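Local atomic coordinates of fatty Acyl-Adenylate Ligase (Escherichia coli, PDB entry 3PBK), a protein that belongs to the AMP-binding (ANL) family of enzymes and holds 5'-O-[(S)-(dodecanoyloxy)(hydroxy)phosphoryl]adenosine in its ligand pocket. Residues Phe189-Ile194 against Ser422-Asp427; Gln181-Ser186 against Gly337-Ala342; Val359-Leu364 against Ala379-Val384; Ile363-Gly368 against Arg466-Trp471. All coordinates share one frame; numbering follows the deposited sequence.

Contact 1. Residues Phe189-Ile194 against Ser422-Asp427; sequences FPRGVI and SGYFGD
Gly192 and Ile194 grip the backbone of Gly423-Phe425 through a single beta bridge centred on Val193 and Tyr424. Phe425 N donates to Gly192 O at 2.6 Å, and Ile194 N returns a bond of 3.1 Å to Gly423 O. This is the tight part. Having no side chain, Gly192 lets the Phe425 backbone and CB lie close against it. Gly423 takes up a positive phi, which suits glycine. The branched Ile194 points toward the other segment, its CD1 lying 3.6 Å from Phe425 CA, while Val193 CG2 touches Tyr424 CE1 at 3.8 Å. Past Phe425 the chain swings away in a type II turn with Gly426 at its third position, and Asp427 caps helix 428-437.

The side toward solvent is held differently. The exposed Arg191 lays the aliphatic part of its chain over the Tyr424 ring, CD standing 3.7 Å above the ring centre in a CH-pi contact. A bend at chi3 (-47°) then brings the guanidinium to within 20° of parallel with the ring. Arg191 NH1 and Tyr424 OH lie near each other but are badly angled for a hydrogen bond. Their polar ends are used elsewhere: Arg191 NH2 on Ser184 O, Tyr424 OH on Glu340. The chemistry thus implies that backbone bonds fix the register, whereas arginine and tyrosine add a CH-pi contact and pass their polar links on to the neighbouring loops.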
loop_
_atom_site.group_PDB
_atom_site.type_symbol
_atom_site.label_atom_id
_atom_site.label_comp_id
_atom_site.label_asym_id
_atom_site.label_seq_id
_atom_site.Cartn_x
_atom_site.Cartn_y
_atom_site.Cartn_z
ATOM N N PHE A 189 15.260 8.134 -7.347
ATOM C CA PHE A 189 15.876 8.003 -6.026
ATOM C C PHE A 189 15.387 6.782 -5.232
ATOM O O PHE A 189 14.646 6.924 -4.251
ATOM C CB PHE A 189 15.651 9.280 -5.208
ATOM C CG PHE A 189 16.317 10.501 -5.780
ATOM C CD1 PHE A 189 17.667 10.740 -5.557
ATOM C CD2 PHE A 189 15.590 11.421 -6.527
ATOM C CE1 PHE A 189 18.283 11.869 -6.077
ATOM C CE2 PHE A 189 16.200 12.554 -7.052
ATOM C CZ PHE A 189 17.548 12.778 -6.827
ATOM N N PRO A 190 15.828 5.579 -5.634
ATOM C CA PRO A 190 15.337 4.333 -5.027
ATOM C C PRO A 190 15.693 4.236 -3.544
ATOM O O PRO A 190 16.870 4.262 -3.185
ATOM C CB PRO A 190 16.078 3.242 -5.812
ATOM C CG PRO A 190 16.642 3.932 -7.024
ATOM C CD PRO A 190 16.903 5.333 -6.607
ATOM N N ARG A 191 14.683 4.133 -2.691
ATOM C CA ARG A 191 14.925 3.982 -1.264
ATOM C C ARG A 191 14.459 2.621 -0.789
ATOM O O ARG A 191 13.377 2.168 -1.153
ATOM C CB ARG A 191 14.213 5.078 -0.476
ATOM C CG ARG A 191 14.918 6.414 -0.493
ATOM C CD ARG A 191 14.205 7.404 0.406
ATOM N NE ARG A 191 12.762 7.390 0.164
ATOM C CZ ARG A 191 11.891 8.213 0.750
ATOM N NH1 ARG A 191 12.329 9.121 1.625
ATOM N NH2 ARG A 191 10.585 8.134 0.468
ATOM N N GLY A 192 15.272 1.965 0.029
ATOM C CA GLY A 192 14.910 0.656 0.536
ATOM C C GLY A 192 14.652 0.638 2.031
ATOM O O GLY A 192 15.558 0.903 2.817
ATOM N N VAL A 193 13.419 0.331 2.430
ATOM C CA VAL A 193 13.084 0.239 3.845
ATOM C C VAL A 193 13.678 -1.058 4.379
ATOM O O VAL A 193 13.406 -2.121 3.842
ATOM C CB VAL A 193 11.545 0.291 4.080
ATOM C CG1 VAL A 193 11.223 0.137 5.543
ATOM C CG2 VAL A 193 10.967 1.598 3.580
ATOM N N ILE A 194 14.530 -0.972 5.401
ATOM C CA ILE A 194 15.073 -2.179 6.036
ATOM C C ILE A 194 14.112 -2.664 7.095
ATOM O O ILE A 194 13.722 -1.915 7.988
ATOM C CB ILE A 194 16.439 -1.949 6.717
ATOM C CG1 ILE A 194 17.509 -1.641 5.672
ATOM C CG2 ILE A 194 16.831 -3.167 7.540
ATOM C CD1 ILE A 194 18.758 -1.051 6.252
ATOM N N SER A 422 14.651 0.384 10.466
ATOM C CA SER A 422 15.986 0.664 10.965
ATOM C C SER A 422 16.546 1.856 10.221
ATOM O O SER A 422 17.442 2.554 10.706
ATOM C CB SER A 422 16.879 -0.555 10.783
ATOM O OG SER A 422 16.316 -1.692 11.426
ATOM N N GLY A 423 15.976 2.088 9.042
ATOM C CA GLY A 423 16.378 3.162 8.156
ATOM C C GLY A 423 16.350 2.668 6.724
ATOM O O GLY A 423 15.992 1.525 6.460
ATOM N N TYR A 424 16.726 3.534 5.792
ATOM C CA TYR A 424 16.796 3.154 4.388
ATOM C C TYR A 424 18.115 2.473 4.119
ATOM O O TYR A 424 19.159 2.939 4.560
ATOM C CB TYR A 424 16.627 4.368 3.461
ATOM C CG TYR A 424 15.262 5.008 3.547
ATOM C CD1 TYR A 424 14.126 4.319 3.147
ATOM C CD2 TYR A 424 15.109 6.297 4.040
ATOM C CE1 TYR A 424 12.874 4.901 3.239
ATOM C CE2 TYR A 424 13.862 6.887 4.132
ATOM C CZ TYR A 424 12.752 6.185 3.733
ATOM O OH TYR A 424 11.522 6.770 3.831
ATOM N N PHE A 425 18.054 1.369 3.387
ATOM C CA PHE A 425 19.222 0.547 3.103
ATOM C C PHE A 425 20.364 1.325 2.455
ATOM O O PHE A 425 20.222 1.847 1.355
ATOM C CB PHE A 425 18.828 -0.624 2.215
ATOM C CG PHE A 425 19.939 -1.577 1.964
ATOM C CD1 PHE A 425 20.249 -2.553 2.899
ATOM C CD2 PHE A 425 20.680 -1.499 0.803
ATOM C CE1 PHE A 425 21.277 -3.437 2.685
ATOM C CE2 PHE A 425 21.716 -2.381 0.578
ATOM C CZ PHE A 425 22.014 -3.355 1.523
ATOM N N GLY A 426 21.496 1.399 3.144
ATOM C CA GLY A 426 22.633 2.137 2.635
ATOM C C GLY A 426 22.691 3.565 3.137
ATOM O O GLY A 426 23.771 4.149 3.251
ATOM N N ASP A 427 21.526 4.129 3.441
ATOM C CA ASP A 427 21.441 5.481 3.990
ATOM C C ASP A 427 21.938 5.525 5.428
ATOM O O ASP A 427 21.261 5.025 6.318
ATOM C CB ASP A 427 19.996 5.985 3.945
ATOM C CG ASP A 427 19.895 7.459 4.266
ATOM O OD1 ASP A 427 20.799 7.963 4.974
ATOM O OD2 ASP A 427 18.931 8.113 3.804
#

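Contact 2. Residues Gln181-Ser186 against Gly337-Ala342. With 1ZZ (5'-O-[(S)-(dodecanoyloxy)(hydroxy)phosphoryl]adenosine), chain C.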
loop_
_atom_site.group_PDB
_atom_site.type_symbol
_atom_site.label_atom_id
_atom_site.label_comp_id
_atom_site.label_asym_id
_atom_site.label_seq_id
_atom_site.Cartn_x
_atom_site.Cartn_y
_atom_site.Cartn_z
ATOM N N GLN A 181 11.876 -3.185 1.547
ATOM C CA GLN A 181 10.667 -2.726 0.891
ATOM C C GLN A 181 10.939 -1.492 0.057
ATOM O O GLN A 181 11.214 -0.425 0.602
ATOM C CB GLN A 181 9.593 -2.417 1.926
ATOM C CG GLN A 181 8.309 -1.876 1.329
ATOM C CD GLN A 181 7.639 -2.863 0.393
ATOM O OE1 GLN A 181 6.915 -3.762 0.824
ATOM N NE2 GLN A 181 7.867 -2.686 -0.901
ATOM N N TYR A 182 10.837 -1.627 -1.264
ATOM C CA TYR A 182 11.257 -0.546 -2.159
ATOM C C TYR A 182 10.171 0.396 -2.681
ATOM O O TYR A 182 10.472 1.350 -3.398
ATOM C CB TYR A 182 12.094 -1.082 -3.317
ATOM C CG TYR A 182 13.562 -1.095 -3.002
ATOM C CD1 TYR A 182 14.166 -2.223 -2.457
ATOM C CD2 TYR A 182 14.348 0.020 -3.238
ATOM C CE1 TYR A 182 15.516 -2.247 -2.166
ATOM C CE2 TYR A 182 15.700 0.011 -2.950
ATOM C CZ TYR A 182 16.281 -1.127 -2.411
ATOM O OH TYR A 182 17.629 -1.143 -2.120
ATOM N N THR A 183 8.919 0.154 -2.324
ATOM C CA THR A 183 7.871 1.049 -2.790
ATOM C C THR A 183 8.176 2.498 -2.413
ATOM O O THR A 183 7.606 3.428 -2.984
ATOM C CB THR A 183 6.464 0.656 -2.256
ATOM O OG1 THR A 183 6.383 0.872 -0.833
ATOM C CG2 THR A 183 6.132 -0.801 -2.619
ATOM N N SER A 184 9.093 2.688 -1.470
ATOM C CA SER A 184 9.333 4.013 -0.895
ATOM C C SER A 184 10.193 4.986 -1.726
ATOM O O SER A 184 10.329 6.161 -1.365
ATOM C CB SER A 184 9.900 3.877 0.520
ATOM O OG SER A 184 8.968 3.218 1.349
ATOM N N GLY A 185 10.759 4.511 -2.834
ATOM C CA GLY A 185 11.577 5.364 -3.684
ATOM C C GLY A 185 10.959 5.726 -5.027
ATOM O O GLY A 185 10.004 5.089 -5.499
ATOM N N SER A 186 11.499 6.770 -5.647
ATOM C CA SER A 186 11.139 7.103 -7.018
ATOM C C SER A 186 12.078 6.373 -7.972
ATOM O O SER A 186 13.043 5.740 -7.539
ATOM C CB SER A 186 11.160 8.622 -7.258
ATOM O OG SER A 186 12.117 9.288 -6.445
ATOM N N GLY A 337 -1.084 3.487 7.709
ATOM C CA GLY A 337 0.222 2.850 7.773
ATOM C C GLY A 337 1.202 3.339 6.724
ATOM O O GLY A 337 0.865 4.176 5.894
ATOM N N LEU A 338 2.428 2.832 6.784
ATOM C CA LEU A 338 3.417 3.055 5.734
ATOM C C LEU A 338 4.482 1.983 5.825
ATOM O O LEU A 338 4.518 1.231 6.790
ATOM C CB LEU A 338 4.045 4.446 5.814
ATOM C CG LEU A 338 4.765 4.888 7.076
ATOM C CD1 LEU A 338 5.396 6.251 6.848
ATOM C CD2 LEU A 338 3.812 4.927 8.266
ATOM N N ALA A 339 5.337 1.898 4.812
ATOM C CA ALA A 339 6.319 0.825 4.740
ATOM C C ALA A 339 7.353 1.038 5.816
ATOM O O ALA A 339 7.852 0.076 6.405
ATOM C CB ALA A 339 6.973 0.792 3.374
ATOM N N GLU A 340 7.645 2.310 6.081
ATOM C CA GLU A 340 8.683 2.698 7.023
ATOM C C GLU A 340 8.365 2.263 8.450
ATOM O O GLU A 340 9.151 2.485 9.360
ATOM C CB GLU A 340 8.927 4.209 6.967
ATOM C CG GLU A 340 9.689 4.703 5.726
ATOM C CD GLU A 340 8.806 4.889 4.497
ATOM O OE1 GLU A 340 7.605 4.539 4.559
ATOM O OE2 GLU A 340 9.318 5.381 3.465
ATOM N N ASN A 341 7.207 1.648 8.639
ATOM C CA ASN A 341 6.825 1.064 9.917
ATOM C C ASN A 341 6.388 -0.379 9.679
ATOM O O ASN A 341 5.527 -0.896 10.387
ATOM C CB ASN A 341 5.683 1.870 10.547
ATOM C CG ASN A 341 5.431 1.512 12.018
ATOM O OD1 ASN A 341 4.360 1.022 12.378
ATOM N ND2 ASN A 341 6.418 1.772 12.871
ATOM N N ALA A 342 6.994 -1.016 8.675
ATOM C CA ALA A 342 6.581 -2.338 8.195
ATOM C C ALA A 342 5.238 -2.279 7.453
ATOM O O ALA A 342 5.159 -2.588 6.275
ATOM C CB ALA A 342 6.539 -3.357 9.336
HETATM P P 1ZZ C . 2.826 2.359 1.802
HETATM C C1 1ZZ C . -4.786 -8.830 7.932
HETATM N N1 1ZZ C . -1.485 6.570 3.538
HETATM O O1 1ZZ C . -0.386 1.600 2.297
HETATM C C2 1ZZ C . -4.070 -7.539 8.225
HETATM N N2 1ZZ C . -2.861 5.223 4.636
HETATM O O2 1ZZ C . 1.898 1.305 2.669
HETATM C C3 1ZZ C . -4.120 -6.440 7.168
HETATM N N3 1ZZ C . -2.987 8.629 3.725
HETATM O O3 1ZZ C . 4.280 2.686 2.357
HETATM C C4 1ZZ C . -3.534 -5.089 7.618
HETATM N N4 1ZZ C . -4.979 8.256 4.851
HETATM O O4 1ZZ C . 3.010 1.909 0.517
HETATM C C5 1ZZ C . -3.860 -3.774 6.900
HETATM N N5 1ZZ C . -5.461 6.045 5.755
HETATM O O5 1ZZ C . 2.057 3.757 1.768
HETATM C C6 1ZZ C . -2.766 -2.752 7.067
HETATM O O6 1ZZ C . 0.393 5.879 2.474
HETATM C C7 1ZZ C . -3.084 -1.283 7.171
HETATM O O7 1ZZ C . 0.952 9.277 3.266
HETATM C C8 1ZZ C . -2.042 -0.315 6.657
HETATM O O8 1ZZ C . 2.674 7.505 4.702
HETATM C C9 1ZZ C . -2.427 0.730 5.599
HETATM C C10 1ZZ C . -1.564 0.942 4.381
HETATM C C11 1ZZ C . -0.102 0.867 4.303
HETATM C C12 1ZZ C . 0.479 1.426 3.091
HETATM C C13 1ZZ C . 2.543 4.730 2.656
HETATM C C14 1ZZ C . 1.801 6.072 2.711
HETATM C C15 1ZZ C . 1.642 6.948 3.967
HETATM C C16 1ZZ C . 0.653 7.923 3.485
HETATM C C17 1ZZ C . -0.323 7.060 2.762
HETATM C C18 1ZZ C . -1.650 5.327 3.986
HETATM C C19 1ZZ C . -3.446 6.489 4.584
HETATM C C20 1ZZ C . -2.654 7.302 3.930
HETATM C C21 1ZZ C . -4.179 9.062 4.206
HETATM C C22 1ZZ C . -4.609 6.918 5.049
#
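The Ser/Thr/Gly-rich phosphate-binding loop of the AMP-binding family meets the Tyr-Gly-x-x-Glu motif here, with Ser184 reaching Glu340 and Gln181 packing on Ala339. Ser184 OG donates to Glu340 OE2 at 3.0 Å, approaching from well above the carboxylate plane, 57° out of it; the same OE2 also bonds the hydroxyl of Tyr424. A bend in the glutamate chain at chi2 (82°) turns the carboxylate back toward the serine. Serine suits this place because its short hydroxyl arm spans the gap from a tight type I turn, Tyr182 to Gly185. Small Ala339 points from its loop toward the other: its CB touches Gln181 CG at 3.6 Å and Ser184 OG at 3.7 Å, and its backbone N binds ligand atom O3 at 2.8 Å. Gly337 leaves room for the ligand beside it, while Leu338 CB packs 3.5 Å from ligand atom C13. Thr183 OG1 lies 3.8 Å from ligand atom O4, near the phosphate but not bonded to it. Two loops meeting beside the phosphate of the bound ligand are typical of the ligand site of the ANL superfamily.

Contact 3. Residues Val359-Leu364 against Ala379-Val384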
loop_
_atom_site.group_PDB
_atom_site.type_symbol
_atom_site.label_atom_id
_atom_site.label_comp_id
_atom_site.label_asym_id
_atom_site.label_seq_id
_atom_site.Cartn_x
_atom_site.Cartn_y
_atom_site.Cartn_z
ATOM N N VAL A 359 -14.692 19.585 9.560
ATOM C CA VAL A 359 -13.951 20.780 9.936
ATOM C C VAL A 359 -14.325 21.966 9.058
ATOM O O VAL A 359 -14.680 21.784 7.896
ATOM C CB VAL A 359 -12.418 20.539 9.849
ATOM C CG1 VAL A 359 -11.983 19.410 10.794
ATOM C CG2 VAL A 359 -12.010 20.249 8.416
ATOM N N ASP A 360 -14.265 23.176 9.615
ATOM C CA ASP A 360 -14.364 24.382 8.796
ATOM C C ASP A 360 -13.185 24.327 7.824
ATOM O O ASP A 360 -12.027 24.281 8.247
ATOM C CB ASP A 360 -14.300 25.646 9.662
ATOM C CG ASP A 360 -14.650 26.923 8.889
ATOM O OD1 ASP A 360 -14.307 27.033 7.697
ATOM O OD2 ASP A 360 -15.267 27.833 9.483
ATOM N N ARG A 361 -13.464 24.303 6.527
ATOM C CA ARG A 361 -12.377 24.156 5.574
ATOM C C ARG A 361 -11.455 25.379 5.554
ATOM O O ARG A 361 -10.229 25.237 5.495
ATOM C CB ARG A 361 -12.874 23.806 4.166
ATOM C CG ARG A 361 -11.777 23.955 3.131
ATOM C CD ARG A 361 -11.958 23.091 1.910
ATOM N NE ARG A 361 -13.013 23.539 0.998
ATOM C CZ ARG A 361 -13.105 24.756 0.466
ATOM N NH1 ARG A 361 -12.224 25.707 0.778
ATOM N NH2 ARG A 361 -14.106 25.024 -0.366
ATOM N N ASP A 362 -12.041 26.572 5.622
ATOM C CA ASP A 362 -11.260 27.812 5.613
ATOM C C ASP A 362 -10.337 27.942 6.835
ATOM O O ASP A 362 -9.234 28.483 6.739
ATOM C CB ASP A 362 -12.181 29.031 5.466
ATOM C CG ASP A 362 -12.952 29.014 4.157
ATOM O OD1 ASP A 362 -12.318 28.788 3.096
ATOM O OD2 ASP A 362 -14.189 29.209 4.187
ATOM N N ILE A 363 -10.769 27.438 7.983
ATOM C CA ILE A 363 -9.893 27.480 9.140
ATOM C C ILE A 363 -8.690 26.543 8.972
ATOM O O ILE A 363 -7.604 26.802 9.479
ATOM C CB ILE A 363 -10.655 27.174 10.427
ATOM C CG1 ILE A 363 -11.715 28.242 10.651
ATOM C CG2 ILE A 363 -9.712 27.136 11.608
ATOM C CD1 ILE A 363 -12.057 28.421 12.087
ATOM N N LEU A 364 -8.888 25.459 8.240
ATOM C CA LEU A 364 -7.814 24.521 7.959
ATOM C C LEU A 364 -6.817 25.110 6.949
ATOM O O LEU A 364 -5.606 25.132 7.174
ATOM C CB LEU A 364 -8.419 23.230 7.401
ATOM C CG LEU A 364 -7.502 22.027 7.216
ATOM C CD1 LEU A 364 -7.538 21.201 8.478
ATOM C CD2 LEU A 364 -7.910 21.184 6.011
ATOM N N ALA A 379 -17.474 26.462 4.433
ATOM C CA ALA A 379 -16.973 25.307 3.710
ATOM C C ALA A 379 -16.541 24.240 4.699
ATOM O O ALA A 379 -16.131 24.556 5.812
ATOM C CB ALA A 379 -15.824 25.704 2.810
ATOM N N VAL A 380 -16.633 22.978 4.290
ATOM C CA VAL A 380 -16.346 21.857 5.179
ATOM C C VAL A 380 -15.524 20.745 4.523
ATOM O O VAL A 380 -15.834 20.291 3.425
ATOM C CB VAL A 380 -17.647 21.230 5.681
ATOM C CG1 VAL A 380 -17.352 20.136 6.701
ATOM C CG2 VAL A 380 -18.552 22.299 6.259
ATOM N N SER A 381 -14.477 20.300 5.200
ATOM C CA SER A 381 -13.808 19.075 4.796
ATOM C C SER A 381 -14.138 17.990 5.818
ATOM O O SER A 381 -14.305 18.284 7.010
ATOM C CB SER A 381 -12.289 19.275 4.687
ATOM O OG SER A 381 -11.916 19.881 3.459
ATOM N N THR A 382 -14.257 16.748 5.344
ATOM C CA THR A 382 -14.503 15.595 6.209
ATOM C C THR A 382 -13.275 14.702 6.259
ATOM O O THR A 382 -12.762 14.306 5.217
ATOM C CB THR A 382 -15.646 14.730 5.679
ATOM O OG1 THR A 382 -16.837 15.508 5.580
ATOM C CG2 THR A 382 -15.893 13.573 6.612
ATOM N N PHE A 383 -12.806 14.373 7.457
ATOM C CA PHE A 383 -11.670 13.466 7.589
ATOM C C PHE A 383 -12.051 12.180 8.313
ATOM O O PHE A 383 -12.890 12.191 9.203
ATOM C CB PHE A 383 -10.493 14.172 8.265
ATOM C CG PHE A 383 -9.901 15.260 7.428
ATOM C CD1 PHE A 383 -9.135 14.952 6.314
ATOM C CD2 PHE A 383 -10.135 16.592 7.726
ATOM C CE1 PHE A 383 -8.601 15.955 5.520
ATOM C CE2 PHE A 383 -9.606 17.604 6.934
ATOM C CZ PHE A 383 -8.839 17.286 5.835
ATOM N N VAL A 384 -11.453 11.068 7.918
ATOM C CA VAL A 384 -11.821 9.793 8.511
ATOM C C VAL A 384 -10.960 9.451 9.727
ATOM O O VAL A 384 -9.747 9.617 9.711
ATOM C CB VAL A 384 -11.776 8.663 7.468
ATOM C CG1 VAL A 384 -12.054 7.323 8.100
ATOM C CG2 VAL A 384 -12.777 8.937 6.373
#
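Arg361 lays one face of its guanidinium over Ala379, whose CB stands 3.6 Å above the centre of the plane. The bend at chi3 (73°) folds the arginine over this methyl, and alanine is small enough to fit beneath it; Arg361 NH1 also forms a salt bridge with Glu365. Phe383 is met differently, at its ring edge: Val359 CG2 approaches CE2 at 3.9 Å, while Leu364 CD2 comes to CZ at 4.0 Å, the leucine and phenylalanine arriving from opposite directions. The backbones form a two-stranded antiparallel ribbon in which Val359 and Ser381 are a hydrogen-bonded pair, with Val359 N to Ser381 O at 2.9 Å and Ser381 N to Val359 O at 3.1 Å. The first strand then runs straight into helix 361-367. Asp360, a natural N-cap residue, accepts a weak bond from Asp362 N and binds Thr377 through its other oxygen. Just inside the helix, Arg361 N donates almost linearly (174°) to Ala379 O at 2.8 Å, meeting that oxygen from above its carbonyl plane.

Contact 4. Residues Ile363-Gly368 against Arg466-Trp471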
loop_
_atom_site.group_PDB
_atom_site.type_symbol
_atom_site.label_atom_id
_atom_site.label_comp_id
_atom_site.label_asym_id
_atom_site.label_seq_id
_atom_site.Cartn_x
_atom_site.Cartn_y
_atom_site.Cartn_z
ATOM N N ILE A 363 -10.769 27.438 7.983
ATOM C CA ILE A 363 -9.893 27.480 9.140
ATOM C C ILE A 363 -8.690 26.543 8.972
ATOM O O ILE A 363 -7.604 26.802 9.479
ATOM C CB ILE A 363 -10.655 27.174 10.427
ATOM C CG1 ILE A 363 -11.715 28.242 10.651
ATOM C CG2 ILE A 363 -9.712 27.136 11.608
ATOM C CD1 ILE A 363 -12.057 28.421 12.087
ATOM N N LEU A 364 -8.888 25.459 8.240
ATOM C CA LEU A 364 -7.814 24.521 7.959
ATOM C C LEU A 364 -6.817 25.110 6.949
ATOM O O LEU A 364 -5.606 25.132 7.174
ATOM C CB LEU A 364 -8.419 23.230 7.401
ATOM C CG LEU A 364 -7.502 22.027 7.216
ATOM C CD1 LEU A 364 -7.538 21.201 8.478
ATOM C CD2 LEU A 364 -7.910 21.184 6.011
ATOM N N GLU A 365 -7.336 25.588 5.828
ATOM C CA GLU A 365 -6.496 26.135 4.777
ATOM C C GLU A 365 -5.699 27.342 5.246
ATOM O O GLU A 365 -4.516 27.447 4.946
ATOM C CB GLU A 365 -7.346 26.486 3.553
ATOM C CG GLU A 365 -8.027 25.259 2.958
ATOM C CD GLU A 365 -8.898 25.542 1.731
ATOM O OE1 GLU A 365 -9.232 26.725 1.444
ATOM O OE2 GLU A 365 -9.259 24.544 1.060
ATOM N N TYR A 366 -6.338 28.236 5.998
ATOM C CA TYR A 366 -5.727 29.521 6.345
ATOM C C TYR A 366 -4.972 29.551 7.684
ATOM O O TYR A 366 -4.016 30.315 7.856
ATOM C CB TYR A 366 -6.763 30.645 6.291
ATOM C CG TYR A 366 -7.175 31.067 4.885
ATOM C CD1 TYR A 366 -8.280 30.492 4.257
ATOM C CD2 TYR A 366 -6.474 32.051 4.194
ATOM C CE1 TYR A 366 -8.666 30.879 2.976
ATOM C CE2 TYR A 366 -6.856 32.449 2.917
ATOM C CZ TYR A 366 -7.955 31.859 2.309
ATOM O OH TYR A 366 -8.346 32.239 1.037
ATOM N N GLN A 367 -5.382 28.714 8.626
ATOM C CA GLN A 367 -4.803 28.755 9.971
ATOM C C GLN A 367 -4.288 27.394 10.440
ATOM O O GLN A 367 -3.944 27.214 11.611
ATOM C CB GLN A 367 -5.826 29.324 10.959
ATOM C CG GLN A 367 -6.371 30.669 10.512
ATOM C CD GLN A 367 -7.587 31.109 11.294
ATOM O OE1 GLN A 367 -7.744 30.761 12.467
ATOM N NE2 GLN A 367 -8.455 31.892 10.651
ATOM N N GLY A 368 -4.238 26.443 9.514
ATOM C CA GLY A 368 -3.786 25.100 9.821
ATOM C C GLY A 368 -4.323 24.494 11.107
ATOM O O GLY A 368 -3.584 23.850 11.845
ATOM N N ARG A 466 0.339 31.589 -1.390
ATOM C CA ARG A 466 0.547 32.688 -0.450
ATOM C C ARG A 466 -0.452 32.645 0.691
ATOM O O ARG A 466 -1.654 32.833 0.483
ATOM C CB ARG A 466 0.453 34.044 -1.158
ATOM C CG ARG A 466 1.674 34.386 -1.982
ATOM C CD ARG A 466 1.451 35.593 -2.877
ATOM N NE ARG A 466 2.375 35.562 -4.009
ATOM C CZ ARG A 466 2.762 36.631 -4.698
ATOM N NH1 ARG A 466 2.307 37.835 -4.367
ATOM N NH2 ARG A 466 3.609 36.495 -5.715
ATOM N N GLY A 467 0.039 32.378 1.895
ATOM C CA GLY A 467 -0.794 32.505 3.072
ATOM C C GLY A 467 -1.904 31.488 3.287
ATOM O O GLY A 467 -2.600 31.558 4.302
ATOM N N ARG A 468 -2.096 30.555 2.360
ATOM C CA ARG A 468 -2.974 29.425 2.646
ATOM C C ARG A 468 -2.637 28.147 1.885
ATOM O O ARG A 468 -2.056 28.185 0.803
ATOM C CB ARG A 468 -4.461 29.799 2.527
ATOM C CG ARG A 468 -4.952 30.237 1.157
ATOM C CD ARG A 468 -5.422 29.064 0.320
ATOM N NE ARG A 468 -6.852 28.739 0.365
ATOM C CZ ARG A 468 -7.759 29.200 -0.498
ATOM N NH1 ARG A 468 -7.404 30.068 -1.439
ATOM N NH2 ARG A 468 -9.025 28.804 -0.413
ATOM N N ASN A 469 -2.983 27.018 2.492
ATOM C CA ASN A 469 -2.738 25.711 1.909
ATOM C C ASN A 469 -4.040 25.109 1.421
ATOM O O ASN A 469 -5.052 25.207 2.101
ATOM C CB ASN A 469 -2.132 24.767 2.949
ATOM C CG ASN A 469 -1.052 25.422 3.772
ATOM O OD1 ASN A 469 -0.025 25.869 3.246
ATOM N ND2 ASN A 469 -1.276 25.483 5.082
ATOM N N ILE A 470 -4.016 24.471 0.255
ATOM C CA ILE A 470 -5.185 23.752 -0.239
ATOM C C ILE A 470 -4.866 22.268 -0.440
ATOM O O ILE A 470 -3.828 21.931 -1.002
ATOM C CB ILE A 470 -5.690 24.370 -1.555
ATOM C CG1 ILE A 470 -5.917 25.866 -1.363
ATOM C CG2 ILE A 470 -6.973 23.696 -2.025
ATOM C CD1 ILE A 470 -6.384 26.580 -2.611
ATOM N N TRP A 471 -5.748 21.385 0.024
ATOM C CA TRP A 471 -5.571 19.951 -0.209
ATOM C C TRP A 471 -5.963 19.519 -1.619
ATOM O O TRP A 471 -7.139 19.511 -1.958
ATOM C CB TRP A 471 -6.331 19.138 0.834
ATOM C CG TRP A 471 -5.561 19.021 2.093
ATOM C CD1 TRP A 471 -4.962 17.902 2.585
ATOM C CD2 TRP A 471 -5.261 20.077 3.008
ATOM N NE1 TRP A 471 -4.319 18.190 3.758
ATOM C CE2 TRP A 471 -4.485 19.520 4.043
ATOM C CE3 TRP A 471 -5.584 21.437 3.062
ATOM C CZ2 TRP A 471 -4.026 20.274 5.122
ATOM C CZ3 TRP A 471 -5.132 22.186 4.138
ATOM C CH2 TRP A 471 -4.361 21.600 5.154
#
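With CG of Arg468 set between its backbone N and carbonyl carbon (chi1 63°) and the chain folded again at chi2 (89°) and chi3, the arginine curls across the Tyr366 ring to reach Glu365. Its CB lies 3.7 Å from the ring centroid of Tyr366, a CH-pi contact over the face. The extended Glu365 runs alongside, and its OE1 accepts from Arg468 NH2 at 2.8 Å with a nearly straight N-H (160°), on the syn side but tilted out of the carboxylate plane; Arg468 NE adds a weak bond to the same oxygen. Ile470 CD1 covers one face of the guanidinium and Tyr366 OH the opposite one, so the flat group is held between them. Arg468 NH2 also binds Phe529 O, and Glu365 OE2 pairs with Arg361, which gives each charge a second partner. Asn469 N donates to Glu365 O at 2.9 Å, joining strand to helix near the helix end, where Gly368 takes a positive phi. On the far flank Leu364 CD2 sits 3.7 Å from the centroid of the six-membered ring of Trp471, a flat surface suited to a methyl. Helix 361-367 meeting hairpin 463-470 is consistent with the interface between the large and small domains of the ANL fold.

Contacts 1 and 2 form one connected region: Arg191 and Tyr424 of the first reach Ser184 and Glu340 of the second, and the centres of the two contacts are about 9 Å apart. Contact 2 is buried, its centre about 8 Å from that of the chain, and is the one that includes pocket residues; contact 1 extends it outward to a partly exposed surface. Contacts 3 and 4, with centres 26 and 28 Å from that of the chain, share helix 361-367. One ties the helix start to strand 380-384, mainly by backbone bonds; the other, also largely buried though with exposed Tyr366 at its side, joins its end to strand 468-470 through a salt bridge and aromatic packing.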